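PDB 6HVG: alternansucrase from Leuconostoc mesenteroides, which belongs to glycoside hydrolase family 70, combining a TIM-barrel-type catalytic region with choline-binding-like repeats in one long chain. Local coordinates for residues V1188-V1193 against N1268-I1273; K396-S401 against V1279-Q1284. All coordinates share one frame; numbering follows the deposited sequence.

Contact 1: V1188-V1193 against N1268-I1273; sequences VNLLYV and NQYFNI
Leu-1190 begins the strand and plays a minor part in the contact, where its CD2 comes within 4.2 Å of Tyr-1270 OH, the two side chains crossing at about a right angle. Together with Asn-1189 it faces Ala-1172 in a G1 beta bulge, an irregularity that falls right where pairing with strand 1166-1175 starts. Leu-1191 carries most of the contact. Its CG sits over the centre of one face of the Tyr-1270 ring, 3.8 Å from the centroid and only 13° off the ring normal, a CH-pi contact. Leu-1191 CB lies 3.9 Å from Tyr-1270 CE2, while Leu-1191 CD1 lies over Tyr-1270 CG and CD1. With CG anti to the carbonyl carbon (chi1 -61°), CG and CD1 are laid over the Tyr-1270 ring. Leu-1191 also packs on Val-1169 and Thr-1171 of the neighbouring strand and on Tyr-409. The phenol also has a polar link: Tyr-1270 OH donates to water 1, which in turn donates to Leu-1191 O; one water thereby ties the hydroxyl of the buried tyrosine to the strand backbone. Tyr-1192 next turns its CB from Tyr-1270, and its hydroxyl bonds Glu-520 and the backbone N of Leu-1254. A loop tyrosine thus lies against an outermost strand of a six-stranded antiparallel sheet, consistent with the discontinuous domain B of family 70 enzymes.

Contact 2: K396-S401 against V1279-Q1284; sequences KSYDKS and VFLPLQ
Two irregular loops approach with the CA atoms of Tyr-398 and Val-1279 7.2 Å apart, and neither forms a helix or strand here. The contact is apolar loop-to-loop packing between chain parts almost 900 residues apart, as expected of the accessory domains of family 70 enzymes, which are assembled from separate pieces of the chain. Tyr-398 touches with CB, the near ring carbons CG and CD1, and its carbonyl O. Its CB lies 4.2 Å from Val-1279 CG1, while CG2, the other branch of that valine, packs 3.7 Å from Tyr-398 O. Because CG1 is anti to the backbone N (chi1 162°), the two methyls divide between the tyrosine's side chain and its carbonyl. Leu-1281 CD1 meets the ring obliquely, 3.9 Å from Tyr-398 CD1 and 4.0 Å from Tyr-398 CB; the phenol end leads away from Leu-1281 and Val-1279. Tyr-398 packs on Gln-1286 as well, and Leu-1281 O accepts from Tyr-1309 OH. Behind the tyrosine the loop is tied to itself. Asp-399 OD1 takes a weak bond from Ser-401 N, in the manner of an Asx turn, and Ser-397 OG donates to Asp-399 OD2 at 2.8 Å, meeting it from above the carboxylate plane, 42° out.

In the fold
Both contacts use the long loop between strands 1248-1252 and 1291-1292, contact 1 through 1268-1273 and contact 2 through 1279-1284, with centres about 16 Å apart. They join directly: Asn-1272 O probably accepts a bond from Phe-1280 N, and Ile-1273 CD1 packs on Asp-399 O. The touching residues of contact 1 are all buried, and they pin the loop to a regular sheet edge by an aromatic face and a bridging water. Contact 2, farther from the chain's centre and only partly buried, joins loop to loop through aliphatic groups and a methyl meeting a tyrosine ring obliquely. Along the chain, contact 1 is nested inside the span closed by contact 2.

Contact 1: V1188-V1193 against N1268-I1273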
# COMPACT_ATOMS: atom_id res chain seq x y z
N VAL A 1188 17.84 -12.66 6.51
CA VAL A 1188 17.33 -13.53 7.55
C VAL A 1188 18.25 -13.48 8.76
O VAL A 1188 19.47 -13.62 8.63
CB VAL A 1188 17.21 -14.96 7.02
CG1 VAL A 1188 16.63 -15.89 8.07
CG2 VAL A 1188 16.33 -14.98 5.78
N ASN A 1189 17.66 -13.27 9.94
CA ASN A 1189 18.39 -13.19 11.20
C ASN A 1189 19.65 -12.33 11.15
O ASN A 1189 20.66 -12.71 11.72
CB ASN A 1189 18.71 -14.58 11.70
CG ASN A 1189 17.47 -15.40 11.99
OD1 ASN A 1189 16.61 -15.01 12.74
ND2 ASN A 1189 17.39 -16.57 11.41
N LEU A 1190 19.58 -11.18 10.48
CA LEU A 1190 20.71 -10.23 10.39
C LEU A 1190 20.62 -9.12 11.43
O LEU A 1190 19.53 -8.73 11.84
CB LEU A 1190 20.78 -9.56 9.01
CG LEU A 1190 20.83 -10.49 7.80
CD1 LEU A 1190 21.01 -9.65 6.54
CD2 LEU A 1190 21.94 -11.51 7.91
N LEU A 1191 21.77 -8.61 11.84
CA LEU A 1191 21.79 -7.52 12.80
C LEU A 1191 21.52 -6.22 12.05
O LEU A 1191 22.02 -5.98 10.95
CB LEU A 1191 23.12 -7.45 13.59
CG LEU A 1191 23.52 -8.66 14.45
CD1 LEU A 1191 24.47 -8.23 15.57
CD2 LEU A 1191 22.34 -9.39 15.06
N TYR A 1192 20.71 -5.38 12.69
CA TYR A 1192 20.17 -4.18 12.06
C TYR A 1192 20.06 -3.12 13.12
O TYR A 1192 19.77 -3.43 14.27
CB TYR A 1192 18.78 -4.49 11.50
CG TYR A 1192 18.27 -3.51 10.49
CD1 TYR A 1192 18.62 -3.61 9.17
CD2 TYR A 1192 17.37 -2.54 10.85
CE1 TYR A 1192 18.13 -2.73 8.23
CE2 TYR A 1192 16.87 -1.65 9.93
CZ TYR A 1192 17.25 -1.75 8.61
OH TYR A 1192 16.76 -0.85 7.69
N VAL A 1193 20.31 -1.87 12.72
CA VAL A 1193 20.12 -0.73 13.60
C VAL A 1193 18.74 -0.18 13.33
O VAL A 1193 18.46 0.28 12.24
CB VAL A 1193 21.15 0.37 13.33
CG1 VAL A 1193 20.81 1.63 14.10
CG2 VAL A 1193 22.53 -0.10 13.72
N ASN A 1268 32.12 -14.75 10.00
CA ASN A 1268 30.73 -14.28 10.13
C ASN A 1268 30.38 -13.73 11.51
O ASN A 1268 29.23 -13.57 11.81
CB ASN A 1268 29.76 -15.35 9.69
CG ASN A 1268 29.91 -15.70 8.22
OD1 ASN A 1268 29.68 -14.87 7.34
ND2 ASN A 1268 30.26 -16.96 7.95
N GLN A 1269 31.38 -13.37 12.30
CA GLN A 1269 31.18 -12.76 13.60
C GLN A 1269 31.13 -11.25 13.44
O GLN A 1269 31.85 -10.68 12.62
CB GLN A 1269 32.32 -13.16 14.54
CG GLN A 1269 32.14 -12.68 15.97
CD GLN A 1269 33.27 -13.12 16.86
OE1 GLN A 1269 34.21 -13.77 16.42
NE2 GLN A 1269 33.21 -12.74 18.13
N TYR A 1270 30.27 -10.60 14.22
CA TYR A 1270 30.11 -9.15 14.12
C TYR A 1270 31.08 -8.48 15.08
O TYR A 1270 31.35 -9.00 16.15
CB TYR A 1270 28.67 -8.74 14.45
CG TYR A 1270 27.62 -9.03 13.37
CD1 TYR A 1270 26.96 -10.26 13.32
CD2 TYR A 1270 27.26 -8.08 12.42
CE1 TYR A 1270 25.99 -10.52 12.36
CE2 TYR A 1270 26.30 -8.35 11.45
CZ TYR A 1270 25.67 -9.56 11.45
OH TYR A 1270 24.74 -9.84 10.49
N PHE A 1271 31.60 -7.33 14.71
CA PHE A 1271 32.53 -6.64 15.61
C PHE A 1271 31.79 -6.12 16.83
O PHE A 1271 30.65 -5.66 16.73
CB PHE A 1271 33.28 -5.51 14.88
CG PHE A 1271 34.00 -5.97 13.64
CD1 PHE A 1271 35.01 -6.92 13.73
CD2 PHE A 1271 33.63 -5.52 12.38
CE1 PHE A 1271 35.64 -7.39 12.61
CE2 PHE A 1271 34.28 -5.98 11.25
CZ PHE A 1271 35.28 -6.91 11.36
N ASN A 1272 32.44 -6.19 17.99
CA ASN A 1272 31.86 -5.67 19.22
C ASN A 1272 32.92 -5.19 20.21
O ASN A 1272 34.01 -5.75 20.28
CB ASN A 1272 30.96 -6.72 19.88
CG ASN A 1272 29.91 -6.10 20.80
OD1 ASN A 1272 30.18 -5.84 21.96
ND2 ASN A 1272 28.74 -5.82 20.26
N ILE A 1273 32.56 -4.17 21.00
CA ILE A 1273 33.49 -3.55 21.96
C ILE A 1273 32.87 -3.25 23.34
O ILE A 1273 33.42 -2.48 24.11
CB ILE A 1273 34.02 -2.23 21.40
CG1 ILE A 1273 32.86 -1.41 20.85
CG2 ILE A 1273 35.08 -2.48 20.33
CD1 ILE A 1273 33.02 0.07 21.03
O HOH W 1 23.74 -7.30 9.57

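Contact 2: K396-S401 against V1279-Q1284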
# COMPACT_ATOMS: atom_id res chain seq x y z
N LYS A 396 42.97 3.71 19.90
CA LYS A 396 43.52 4.13 21.19
C LYS A 396 43.08 3.18 22.28
O LYS A 396 43.82 2.93 23.23
CB LYS A 396 43.03 5.55 21.53
CG LYS A 396 43.52 6.13 22.86
CD LYS A 396 45.00 6.44 22.83
CE LYS A 396 45.48 6.97 24.17
NZ LYS A 396 46.96 7.13 24.21
N SER A 397 41.86 2.68 22.14
CA SER A 397 41.21 1.89 23.15
C SER A 397 40.22 0.97 22.45
O SER A 397 39.71 1.31 21.37
CB SER A 397 40.47 2.84 24.10
OG SER A 397 40.03 2.19 25.26
N TYR A 398 39.95 -0.19 23.05
CA TYR A 398 38.98 -1.15 22.50
C TYR A 398 37.67 -1.13 23.29
O TYR A 398 37.32 -2.12 23.95
CB TYR A 398 39.58 -2.55 22.46
CG TYR A 398 41.02 -2.61 21.99
CD1 TYR A 398 41.46 -1.82 20.93
CD2 TYR A 398 41.93 -3.49 22.56
CE1 TYR A 398 42.78 -1.88 20.49
CE2 TYR A 398 43.25 -3.57 22.12
CZ TYR A 398 43.67 -2.75 21.08
OH TYR A 398 44.97 -2.78 20.63
N ASP A 399 36.95 -0.02 23.23
CA ASP A 399 35.74 0.18 24.03
C ASP A 399 34.91 1.37 23.54
O ASP A 399 35.28 2.02 22.56
CB ASP A 399 36.09 0.34 25.53
CG ASP A 399 37.11 1.45 25.78
OD1 ASP A 399 37.19 2.40 24.96
OD2 ASP A 399 37.84 1.36 26.79
N LYS A 400 33.80 1.65 24.22
CA LYS A 400 32.87 2.69 23.79
C LYS A 400 33.48 4.10 23.77
O LYS A 400 32.96 4.97 23.07
CB LYS A 400 31.62 2.66 24.65
CG LYS A 400 30.83 1.36 24.52
CD LYS A 400 29.45 1.40 25.17
CE LYS A 400 28.74 0.06 24.96
NZ LYS A 400 27.28 0.10 25.22
N SER A 401 34.56 4.33 24.51
CA SER A 401 35.25 5.63 24.48
C SER A 401 35.76 5.96 23.10
O SER A 401 35.48 7.03 22.56
CB SER A 401 36.44 5.66 25.44
OG SER A 401 36.01 5.62 26.77
N VAL A 1279 35.82 -8.70 23.23
CA VAL A 1279 36.09 -7.77 22.15
C VAL A 1279 36.35 -8.54 20.86
O VAL A 1279 37.02 -9.55 20.88
CB VAL A 1279 37.28 -6.83 22.48
CG1 VAL A 1279 37.86 -6.16 21.25
CG2 VAL A 1279 36.81 -5.77 23.46
N PHE A 1280 35.81 -8.05 19.76
CA PHE A 1280 36.16 -8.56 18.44
C PHE A 1280 36.33 -7.36 17.53
O PHE A 1280 35.36 -6.63 17.29
CB PHE A 1280 35.09 -9.51 17.91
CG PHE A 1280 35.45 -10.17 16.61
CD1 PHE A 1280 36.45 -11.12 16.56
CD2 PHE A 1280 34.78 -9.85 15.44
CE1 PHE A 1280 36.79 -11.74 15.36
CE2 PHE A 1280 35.11 -10.46 14.23
CZ PHE A 1280 36.12 -11.42 14.20
N LEU A 1281 37.55 -7.14 17.05
CA LEU A 1281 37.84 -6.06 16.11
C LEU A 1281 38.72 -6.58 14.98
O LEU A 1281 39.31 -7.64 15.11
CB LEU A 1281 38.56 -4.93 16.80
CG LEU A 1281 37.72 -4.06 17.71
CD1 LEU A 1281 38.63 -3.35 18.71
CD2 LEU A 1281 36.88 -3.07 16.91
N PRO A 1282 38.80 -5.83 13.87
CA PRO A 1282 39.79 -6.16 12.88
C PRO A 1282 41.17 -6.05 13.50
O PRO A 1282 41.36 -5.20 14.36
CB PRO A 1282 39.60 -5.09 11.80
CG PRO A 1282 38.25 -4.54 12.02
CD PRO A 1282 38.02 -4.64 13.49
N LEU A 1283 42.11 -6.88 13.09
CA LEU A 1283 43.42 -6.90 13.73
C LEU A 1283 44.22 -5.62 13.50
O LEU A 1283 45.04 -5.28 14.33
CB LEU A 1283 44.22 -8.14 13.29
CG LEU A 1283 43.66 -9.52 13.71
CD1 LEU A 1283 44.40 -10.61 12.97
CD2 LEU A 1283 43.76 -9.76 15.19
N GLN A 1284 44.00 -4.91 12.39
CA GLN A 1284 44.70 -3.65 12.11
C GLN A 1284 44.46 -2.67 13.25
O GLN A 1284 45.36 -1.88 13.61
CB GLN A 1284 44.17 -2.93 10.85
CG GLN A 1284 44.17 -3.71 9.56
CD GLN A 1284 43.03 -4.67 9.46
OE1 GLN A 1284 42.61 -5.29 10.45
NE2 GLN A 1284 42.52 -4.82 8.24